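Local structure of glycosyl hydrolase family 2, TIM barrel domain protein (Parabacteroides merdae ATCC 43184, 6DXU) at residues N35-L40 with V68-C73; Y480-W485 with K508-V513; D603-Y608 with K791-N796. The protein probably hydrolyses beta-glucuronides, as a gut bacterial beta-glucuronidase of glycoside hydrolase family 2. One frame throughout, in Å; residues are numbered along the deposited sequence.

Interaction 1 (N35-L40 with V68-C73); sequences NNWEYL and VTLPHC
At one border of the six-stranded antiparallel sheet in the sugar-binding domain, Trp37 and Val68 form a hydrogen-bonded antiparallel pair, where strand 37-41 meets the outermost strand 66-68. Val68 N donates to Trp37 O over 2.9 Å in a nearly straight bond (173°). Val68 then spreads its two methyls along the neighbouring strand: CG1 lies 3.8 Å from Tyr39 CB, while CG2 rests against Trp37 CB. The chain then leaves the sheet, with a cis peptide between Leu70 and Pro71, and Leu70 and His72 each lie against the face of an aromatic ring of 35-40. Leu70 CD1 sits over the face of the five-membered ring of Trp37 in a CH-pi contact, 3.5 Å from the ring's centroid. Such a jelly-roll-like sugar-binding domain is usual in family 2 enzymes, and here Leu164, Ile166 and Tyr93 of the inner strands also pack on the indole. With an alanine in place of Trp37, Leu70 would probably lose the surface it rests on, leaving a gap between the loop and the sheet. The first torsion of His72 (chi1 174°) swings its imidazole toward Tyr39, so that an edge meets the Tyr39 face with the planes at 50°; His72 CE1 stands over the ring centre, 3.5 Å from Tyr39 CD2. His72 ND1 is hydrogen-bonded to Tyr93 OH.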
loop_
_atom_site.group_PDB
_atom_site.type_symbol
_atom_site.label_atom_id
_atom_site.label_comp_id
_atom_site.label_asym_id
_atom_site.label_seq_id
_atom_site.Cartn_x
_atom_site.Cartn_y
_atom_site.Cartn_z
ATOM N N ASN D 35 30.503 -9.257 21.584
ATOM C CA ASN D 35 31.624 -9.709 20.769
ATOM C C ASN D 35 31.178 -10.290 19.424
ATOM O O ASN D 35 30.036 -10.704 19.245
ATOM C CB ASN D 35 32.429 -10.752 21.535
ATOM C CG ASN D 35 33.067 -10.177 22.777
ATOM O OD1 ASN D 35 33.748 -9.155 22.709
ATOM N ND2 ASN D 35 32.843 -10.814 23.913
ATOM N N ASN D 36 32.115 -10.316 18.467
ATOM C CA ASN D 36 31.929 -11.035 17.194
ATOM C C ASN D 36 30.851 -10.392 16.326
ATOM O O ASN D 36 30.033 -11.083 15.711
ATOM C CB ASN D 36 31.622 -12.516 17.440
ATOM C CG ASN D 36 32.726 -13.186 18.246
ATOM O OD1 ASN D 36 33.910 -13.009 17.953
ATOM N ND2 ASN D 36 32.352 -13.905 19.291
ATOM N N TRP D 37 30.851 -9.063 16.280
ATOM C CA TRP D 37 29.987 -8.305 15.386
ATOM C C TRP D 37 30.806 -7.676 14.269
ATOM O O TRP D 37 31.993 -7.390 14.438
ATOM C CB TRP D 37 29.240 -7.206 16.144
ATOM C CG TRP D 37 28.130 -7.725 17.020
ATOM C CD1 TRP D 37 28.227 -8.117 18.321
ATOM C CD2 TRP D 37 26.748 -7.858 16.659
ATOM N NE1 TRP D 37 26.997 -8.513 18.790
ATOM C CE2 TRP D 37 26.068 -8.356 17.792
ATOM C CE3 TRP D 37 26.024 -7.621 15.486
ATOM C CZ2 TRP D 37 24.694 -8.610 17.792
ATOM C CZ3 TRP D 37 24.655 -7.876 15.481
ATOM C CH2 TRP D 37 24.005 -8.364 16.622
ATOM N N GLU D 38 30.153 -7.447 13.134
ATOM C CA GLU D 38 30.715 -6.639 12.063
ATOM C C GLU D 38 29.747 -5.529 11.690
ATOM O O GLU D 38 28.524 -5.696 11.756
ATOM C CB GLU D 38 31.026 -7.485 10.850
ATOM C CG GLU D 38 32.093 -8.530 11.111
ATOM C CD GLU D 38 32.228 -9.481 9.942
ATOM O OE1 GLU D 38 33.158 -9.295 9.133
ATOM O OE2 GLU D 38 31.381 -10.396 9.815
ATOM N N TYR D 39 30.310 -4.405 11.254
ATOM C CA TYR D 39 29.554 -3.191 10.988
ATOM C C TYR D 39 29.826 -2.729 9.563
ATOM O O TYR D 39 30.981 -2.725 9.119
ATOM C CB TYR D 39 29.956 -2.088 11.970
ATOM C CG TYR D 39 29.584 -0.686 11.532
ATOM C CD1 TYR D 39 28.261 -0.322 11.384
ATOM C CD2 TYR D 39 30.556 0.279 11.301
ATOM C CE1 TYR D 39 27.910 0.956 10.985
ATOM C CE2 TYR D 39 30.213 1.565 10.916
ATOM C CZ TYR D 39 28.878 1.892 10.761
ATOM O OH TYR D 39 28.493 3.155 10.370
ATOM N N LEU D 40 28.770 -2.325 8.857
ATOM C CA LEU D 40 28.900 -1.739 7.526
ATOM C C LEU D 40 28.214 -0.376 7.523
ATOM O O LEU D 40 27.005 -0.283 7.759
ATOM C CB LEU D 40 28.285 -2.635 6.451
ATOM C CG LEU D 40 28.372 -2.041 5.038
ATOM C CD1 LEU D 40 29.836 -2.085 4.558
ATOM C CD2 LEU D 40 27.501 -2.801 4.079
ATOM N N VAL D 68 33.602 -4.998 15.036
ATOM C CA VAL D 68 33.312 -4.081 16.137
ATOM C C VAL D 68 32.897 -4.877 17.372
ATOM O O VAL D 68 32.472 -6.030 17.290
ATOM C CB VAL D 68 32.207 -3.054 15.772
ATOM C CG1 VAL D 68 32.658 -2.160 14.631
ATOM C CG2 VAL D 68 30.876 -3.745 15.441
ATOM N N THR D 69 33.051 -4.242 18.531
ATOM C CA THR D 69 32.515 -4.717 19.802
ATOM C C THR D 69 31.351 -3.810 20.174
ATOM O O THR D 69 31.496 -2.587 20.146
ATOM C CB THR D 69 33.595 -4.673 20.903
ATOM O OG1 THR D 69 34.695 -5.506 20.520
ATOM C CG2 THR D 69 33.048 -5.169 22.237
ATOM N N LEU D 70 30.194 -4.407 20.556
ATOM C CA LEU D 70 29.074 -3.556 20.941
ATOM C C LEU D 70 29.198 -3.169 22.411
ATOM O O LEU D 70 29.834 -3.878 23.196
ATOM C CB LEU D 70 27.737 -4.281 20.702
ATOM C CG LEU D 70 27.369 -4.710 19.283
ATOM C CD1 LEU D 70 25.909 -5.225 19.259
ATOM C CD2 LEU D 70 27.561 -3.562 18.322
ATOM N N PRO D 71 28.619 -2.030 22.826
ATOM C CA PRO D 71 27.834 -1.075 22.039
ATOM C C PRO D 71 28.692 -0.272 21.063
ATOM O O PRO D 71 29.897 -0.116 21.256
ATOM C CB PRO D 71 27.210 -0.171 23.097
ATOM C CG PRO D 71 28.184 -0.204 24.227
ATOM C CD PRO D 71 28.751 -1.613 24.233
ATOM N N HIS D 72 28.050 0.205 20.007
ATOM C CA HIS D 72 28.728 0.840 18.891
ATOM C C HIS D 72 27.864 1.965 18.362
ATOM O O HIS D 72 26.635 1.828 18.284
ATOM C CB HIS D 72 28.986 -0.165 17.768
ATOM C CG HIS D 72 29.553 0.453 16.523
ATOM N ND1 HIS D 72 28.770 0.855 15.462
ATOM C CD2 HIS D 72 30.830 0.737 16.178
ATOM C CE1 HIS D 72 29.544 1.342 14.508
ATOM N NE2 HIS D 72 30.800 1.294 14.923
ATOM N N CYS D 73 28.511 3.053 17.951
ATOM C CA CYS D 73 27.823 4.199 17.370
ATOM C C CYS D 73 28.456 4.544 16.028
ATOM O O CYS D 73 29.693 4.569 15.909
ATOM C CB CYS D 73 27.878 5.397 18.331
ATOM S SG CYS D 73 27.060 6.864 17.683
#

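Interaction 2 (Y480-W485 with K508-V513); sequences YSPSIW and KHFLHV
This is a buried contact in the TIM barrel domain, where the backbones of Tyr480 and Phe510 are bridged as strand 479-481 passes the approach to strand 512-513, with an apolar cluster alongside. Tyr480 is held at both ends of its backbone: Tyr480 N donates to His509 O at 3.0 Å, and Tyr480 O receives Leu511 N at 3.2 Å. One residue on, a side chain takes over the role of the backbone. Ser481 OG, extended away from its own N (chi1 -178°), accepts Val513 N at 2.9 Å in an almost straight bond. Packing is tight here, with Ser481 CB only 3.4 Å from Val513 CG2. The two strands belong to the central beta-barrel, where 479-481 runs parallel to 464-468 and 512-513 parallel to 587-589. Past Ser481 the chain swings over the rings of the second segment. Pro482 CD approaches Phe510 CE2 obliquely at 3.6 Å, while Ile484 CD1 meets the edge of the same ring and sits over the centre of the His512 ring in a CH-pi contact, 4.2 Å from the centroid. His512 NE2 reaches back to Ile484 O on a lone pair in the carbonyl plane, but the bond is bent (138°); the same N-H also has a weak bond to Glu514 O. A water accepts from Ile484 N and lies within hydrogen-bonding distance of Val513 O, which also receives Arg468 NE.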
loop_
_atom_site.group_PDB
_atom_site.type_symbol
_atom_site.label_atom_id
_atom_site.label_comp_id
_atom_site.label_asym_id
_atom_site.label_seq_id
_atom_site.Cartn_x
_atom_site.Cartn_y
_atom_site.Cartn_z
ATOM N N TYR D 480 7.001 24.225 34.987
ATOM C CA TYR D 480 7.463 24.946 33.806
ATOM C C TYR D 480 8.848 25.542 34.033
ATOM O O TYR D 480 9.135 26.062 35.113
ATOM C CB TYR D 480 6.491 26.065 33.422
ATOM C CG TYR D 480 6.919 26.787 32.166
ATOM C CD1 TYR D 480 6.707 26.214 30.915
ATOM C CD2 TYR D 480 7.531 28.040 32.226
ATOM C CE1 TYR D 480 7.111 26.861 29.754
ATOM C CE2 TYR D 480 7.932 28.700 31.066
ATOM C CZ TYR D 480 7.720 28.099 29.837
ATOM O OH TYR D 480 8.109 28.727 28.674
ATOM N N SER D 481 9.706 25.457 33.010
ATOM C CA SER D 481 10.994 26.147 32.991
ATOM C C SER D 481 11.055 27.149 31.850
ATOM O O SER D 481 10.821 26.780 30.692
ATOM C CB SER D 481 12.164 25.162 32.838
ATOM O OG SER D 481 13.410 25.861 32.877
ATOM N N PRO D 482 11.365 28.412 32.128
ATOM C CA PRO D 482 11.684 29.347 31.048
ATOM C C PRO D 482 13.138 29.207 30.621
ATOM O O PRO D 482 13.854 28.334 31.123
ATOM C CB PRO D 482 11.422 30.713 31.692
ATOM C CG PRO D 482 11.886 30.481 33.118
ATOM C CD PRO D 482 11.437 29.052 33.451
ATOM N N SER D 483 13.583 30.079 29.721
ATOM C CA SER D 483 14.982 30.172 29.333
ATOM C C SER D 483 15.633 31.301 30.124
ATOM O O SER D 483 15.239 32.464 29.987
ATOM C CB SER D 483 15.106 30.421 27.828
ATOM O OG SER D 483 16.459 30.578 27.448
ATOM N N ILE D 484 16.606 30.964 30.964
ATOM C CA ILE D 484 17.336 31.949 31.763
ATOM C C ILE D 484 18.816 31.617 31.644
ATOM O O ILE D 484 19.314 30.711 32.321
ATOM C CB ILE D 484 16.899 31.980 33.230
ATOM C CG1 ILE D 484 15.397 32.260 33.362
ATOM C CG2 ILE D 484 17.690 33.050 33.992
ATOM C CD1 ILE D 484 14.908 32.077 34.809
ATOM N N TRP D 485 19.520 32.350 30.787
ATOM C CA TRP D 485 20.951 32.156 30.592
ATOM C C TRP D 485 21.709 33.429 30.958
ATOM O O TRP D 485 22.425 33.988 30.120
ATOM C CB TRP D 485 21.222 31.759 29.136
ATOM C CG TRP D 485 20.927 30.324 28.821
ATOM C CD1 TRP D 485 19.760 29.806 28.336
ATOM C CD2 TRP D 485 21.834 29.228 28.945
ATOM N NE1 TRP D 485 19.882 28.441 28.173
ATOM C CE2 TRP D 485 21.151 28.066 28.532
ATOM C CE3 TRP D 485 23.162 29.116 29.369
ATOM C CZ2 TRP D 485 21.751 26.808 28.527
ATOM C CZ3 TRP D 485 23.758 27.867 29.362
ATOM C CH2 TRP D 485 23.054 26.731 28.949
ATOM N N LYS D 508 2.597 28.391 38.201
ATOM C CA LYS D 508 2.299 27.821 39.512
ATOM C C LYS D 508 3.527 27.152 40.116
ATOM O O LYS D 508 3.827 27.349 41.304
ATOM C CB LYS D 508 1.138 26.834 39.395
ATOM C CG LYS D 508 0.632 26.293 40.703
ATOM C CD LYS D 508 -0.634 25.471 40.466
ATOM C CE LYS D 508 -1.124 24.840 41.751
ATOM N NZ LYS D 508 -2.201 23.837 41.535
ATOM N N HIS D 509 4.256 26.365 39.317
ATOM C CA HIS D 509 5.439 25.651 39.791
ATOM C C HIS D 509 6.588 25.968 38.845
ATOM O O HIS D 509 6.593 25.513 37.699
ATOM C CB HIS D 509 5.188 24.143 39.854
ATOM C CG HIS D 509 4.021 23.764 40.714
ATOM N ND1 HIS D 509 3.909 24.168 42.028
ATOM C CD2 HIS D 509 2.920 23.020 40.453
ATOM C CE1 HIS D 509 2.788 23.690 42.540
ATOM N NE2 HIS D 509 2.168 22.989 41.607
ATOM N N PHE D 510 7.570 26.709 39.344
ATOM C CA PHE D 510 8.716 27.159 38.569
ATOM C C PHE D 510 9.895 26.269 38.925
ATOM O O PHE D 510 10.153 26.013 40.108
ATOM C CB PHE D 510 9.011 28.637 38.880
ATOM C CG PHE D 510 10.381 29.134 38.449
ATOM C CD1 PHE D 510 11.455 29.110 39.327
ATOM C CD2 PHE D 510 10.566 29.698 37.195
ATOM C CE1 PHE D 510 12.710 29.599 38.939
ATOM C CE2 PHE D 510 11.801 30.190 36.802
ATOM C CZ PHE D 510 12.876 30.144 37.674
ATOM N N LEU D 511 10.599 25.784 37.902
ATOM C CA LEU D 511 11.818 25.005 38.091
ATOM C C LEU D 511 12.749 25.374 36.950
ATOM O O LEU D 511 12.375 25.224 35.791
ATOM C CB LEU D 511 11.523 23.500 38.091
ATOM C CG LEU D 511 12.737 22.579 38.108
ATOM C CD1 LEU D 511 13.644 22.956 39.252
ATOM C CD2 LEU D 511 12.305 21.126 38.258
ATOM N N HIS D 512 13.936 25.880 37.270
ATOM C CA HIS D 512 14.810 26.487 36.268
ATOM C C HIS D 512 15.777 25.427 35.735
ATOM O O HIS D 512 16.715 25.041 36.428
ATOM C CB HIS D 512 15.554 27.663 36.898
ATOM C CG HIS D 512 16.609 28.271 36.025
ATOM N ND1 HIS D 512 17.558 29.145 36.515
ATOM C CD2 HIS D 512 16.856 28.151 34.698
ATOM C CE1 HIS D 512 18.350 29.527 35.528
ATOM N NE2 HIS D 512 17.938 28.946 34.411
ATOM N N VAL D 513 15.576 24.950 34.511
ATOM C CA VAL D 513 16.532 24.012 33.926
ATOM C C VAL D 513 17.257 24.671 32.755
ATOM O O VAL D 513 16.626 25.261 31.870
ATOM C CB VAL D 513 15.888 22.676 33.514
ATOM C CG1 VAL D 513 15.507 21.872 34.771
ATOM C CG2 VAL D 513 14.705 22.884 32.589
HETATM O O HOH W 1 16.975 28.080 30.947
#

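Interaction 3 (D603-Y608 with K791-N796); sequences DNPVPY and KVQAYN. With BCN (bicine), chain L.
Asp603 and Gln793 come together at a bicine-binding pocket, where a loop between strands 596-597 and 609-610 meets strand 791-793, the outermost strand of a four-stranded antiparallel sheet in the C-terminal domain. Asp603 takes part through its carbonyl: Asp603 O accepts the bicine hydroxyl O6 at 2.8 Å and also a proton from a water, which in turn accepts from Gln793 NE2. Asn604 turns its side chain from the strand, and its ND2 is bonded to Val609 O. Pro605 is the main point of contact. Pro605 O receives Gln793 N at 3.1 Å in a nearly straight bond (173°). The proline ring lies obliquely across the Gln793 side chain, with Pro605 CG 3.6 Å from Gln793 OE1. Pro605 CD approaches bicine O6 at 3.4 Å. Val606 adds a loose apolar touch, Val606 CG2 to Val792 CG2 at 4.2 Å, while Pro607 CD lies 3.3 Å from Lys791 O. The amine of Lys791 leads off to a salt bridge with Asp83. Beyond CG the Gln793 chain is extended (chi2 -177°), carrying its amide past Pro605 to the ligand. Arg523 grips the amide oxygen with NH2 and bicine with NH1, which probably fixes which way round the amide sits. Both amide atoms face bicine: Gln793 OE1 is 2.8 Å from bicine O4, and Gln793 NE2 makes two weak hydrogen bonds, one to bicine O6 and one of 2.9 Å to bicine O21.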
loop_
_atom_site.group_PDB
_atom_site.type_symbol
_atom_site.label_atom_id
_atom_site.label_comp_id
_atom_site.label_asym_id
_atom_site.label_seq_id
_atom_site.Cartn_x
_atom_site.Cartn_y
_atom_site.Cartn_z
ATOM N N ASP D 603 32.356 25.735 14.663
ATOM C CA ASP D 603 33.413 26.712 14.901
ATOM C C ASP D 603 33.732 26.922 16.374
ATOM O O ASP D 603 34.411 27.901 16.713
ATOM C CB ASP D 603 33.048 28.045 14.255
ATOM C CG ASP D 603 33.009 27.953 12.741
ATOM O OD1 ASP D 603 33.901 27.295 12.165
ATOM O OD2 ASP D 603 32.068 28.495 12.136
ATOM N N ASN D 604 33.259 26.045 17.260
ATOM C CA ASN D 604 33.616 26.155 18.664
ATOM C C ASN D 604 35.109 25.883 18.834
ATOM O O ASN D 604 35.729 25.255 17.972
ATOM C CB ASN D 604 32.792 25.175 19.499
ATOM C CG ASN D 604 31.486 25.778 19.966
ATOM O OD1 ASN D 604 31.080 26.829 19.470
ATOM N ND2 ASN D 604 30.816 25.119 20.923
ATOM N N PRO D 605 35.708 26.353 19.940
ATOM C CA PRO D 605 37.154 26.127 20.161
ATOM C C PRO D 605 37.575 24.677 20.038
ATOM O O PRO D 605 38.623 24.387 19.443
ATOM C CB PRO D 605 37.369 26.659 21.587
ATOM C CG PRO D 605 36.341 27.739 21.730
ATOM C CD PRO D 605 35.122 27.234 20.966
ATOM N N VAL D 606 36.786 23.752 20.580
ATOM C CA VAL D 606 36.782 22.367 20.122
ATOM C C VAL D 606 35.634 22.234 19.109
ATOM O O VAL D 606 34.465 22.344 19.508
ATOM C CB VAL D 606 36.617 21.371 21.272
ATOM C CG1 VAL D 606 36.469 19.957 20.713
ATOM C CG2 VAL D 606 37.836 21.462 22.248
ATOM N N PRO D 607 35.928 22.044 17.825
ATOM C CA PRO D 607 34.844 21.983 16.832
ATOM C C PRO D 607 33.808 20.924 17.187
ATOM O O PRO D 607 34.148 19.822 17.626
ATOM C CB PRO D 607 35.581 21.632 15.527
ATOM C CG PRO D 607 36.971 22.215 15.715
ATOM C CD PRO D 607 37.270 22.036 17.203
ATOM N N TYR D 608 32.530 21.284 17.009
ATOM C CA TYR D 608 31.399 20.357 17.157
ATOM C C TYR D 608 31.239 19.830 18.579
ATOM O O TYR D 608 30.739 18.716 18.789
ATOM C CB TYR D 608 31.507 19.187 16.176
ATOM C CG TYR D 608 31.410 19.605 14.732
ATOM C CD1 TYR D 608 30.204 20.012 14.183
ATOM C CD2 TYR D 608 32.536 19.580 13.911
ATOM C CE1 TYR D 608 30.106 20.380 12.843
ATOM C CE2 TYR D 608 32.455 19.947 12.571
ATOM C CZ TYR D 608 31.244 20.344 12.047
ATOM O OH TYR D 608 31.173 20.694 10.722
ATOM N N LYS D 791 42.256 19.620 15.203
ATOM C CA LYS D 791 42.097 21.052 14.966
ATOM C C LYS D 791 41.489 21.642 16.228
ATOM O O LYS D 791 40.440 21.174 16.683
ATOM C CB LYS D 791 41.212 21.329 13.749
ATOM C CG LYS D 791 41.863 20.927 12.425
ATOM C CD LYS D 791 41.026 21.347 11.211
ATOM C CE LYS D 791 41.725 20.919 9.920
ATOM N NZ LYS D 791 40.952 21.278 8.719
ATOM N N VAL D 792 42.160 22.623 16.824
ATOM C CA VAL D 792 41.756 23.110 18.147
ATOM C C VAL D 792 42.293 24.523 18.323
ATOM O O VAL D 792 43.406 24.832 17.892
ATOM C CB VAL D 792 42.251 22.160 19.262
ATOM C CG1 VAL D 792 43.798 22.204 19.388
ATOM C CG2 VAL D 792 41.584 22.493 20.607
ATOM N N GLN D 793 41.494 25.383 18.949
ATOM C CA GLN D 793 41.980 26.710 19.309
ATOM C C GLN D 793 42.974 26.585 20.451
ATOM O O GLN D 793 42.823 25.734 21.330
ATOM C CB GLN D 793 40.825 27.628 19.727
ATOM C CG GLN D 793 39.997 28.196 18.586
ATOM C CD GLN D 793 38.923 29.147 19.092
ATOM O OE1 GLN D 793 39.027 29.658 20.203
ATOM N NE2 GLN D 793 37.871 29.366 18.293
ATOM N N ALA D 794 44.016 27.413 20.420
ATOM C CA ALA D 794 45.001 27.385 21.491
ATOM C C ALA D 794 44.362 27.791 22.816
ATOM O O ALA D 794 43.396 28.558 22.857
ATOM C CB ALA D 794 46.169 28.325 21.169
ATOM N N TYR D 795 44.898 27.257 23.902
ATOM C CA TYR D 795 44.550 27.709 25.245
ATOM C C TYR D 795 45.785 28.385 25.830
ATOM O O TYR D 795 46.781 27.719 26.127
ATOM C CB TYR D 795 44.044 26.568 26.125
ATOM C CG TYR D 795 44.615 25.199 25.830
ATOM C CD1 TYR D 795 44.092 24.388 24.803
ATOM C CD2 TYR D 795 45.644 24.701 26.592
ATOM C CE1 TYR D 795 44.628 23.113 24.560
ATOM C CE2 TYR D 795 46.170 23.464 26.361
ATOM C CZ TYR D 795 45.667 22.673 25.347
ATOM O OH TYR D 795 46.200 21.427 25.121
ATOM N N ASN D 796 45.720 29.711 25.955
ATOM C CA ASN D 796 46.844 30.531 26.409
ATOM C C ASN D 796 48.102 30.258 25.584
ATOM O O ASN D 796 49.215 30.104 26.105
ATOM C CB ASN D 796 47.081 30.330 27.902
ATOM C CG ASN D 796 45.862 30.723 28.721
ATOM O OD1 ASN D 796 45.248 29.892 29.379
ATOM N ND2 ASN D 796 45.496 31.998 28.657
HETATM N N1 BCN L . 34.839 31.875 20.127
HETATM C C1 BCN L . 35.013 33.093 19.358
HETATM C C2 BCN L . 36.341 33.020 18.607
HETATM O O21 BCN L . 37.173 32.127 18.910
HETATM O O22 BCN L . 36.600 33.851 17.694
HETATM C C3 BCN L . 34.976 32.208 21.541
HETATM C C4 BCN L . 36.446 32.373 21.935
HETATM O O4 BCN L . 37.174 31.233 21.560
HETATM C C5 BCN L . 33.479 31.380 19.911
HETATM C C6 BCN L . 33.469 30.285 18.845
HETATM O O6 BCN L . 34.761 29.747 18.737
HETATM O O HOH W 2 37.201 27.980 15.835
#

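Overall arrangement
The three contacts share no elements and do not touch. Interactions 1 and 2 lie on opposite sides of the chain's centre, their centres about 41 Å apart; that of interaction 3 is about 31 Å from each. Interaction 2 is wholly buried in the barrel domain and joins backbone bonds to apolar packing and a bridging water. Interaction 1, partly buried at a sheet border, has a single cross-segment hydrogen bond and relies mainly on aromatic faces. Interaction 3, largely buried where a loop meets the edge strand of the C-terminal sheet, has exposed Asp603 at its pocket, the smallest interface and the only bound ligand of the three; prolines and polar groups replace ring contacts there.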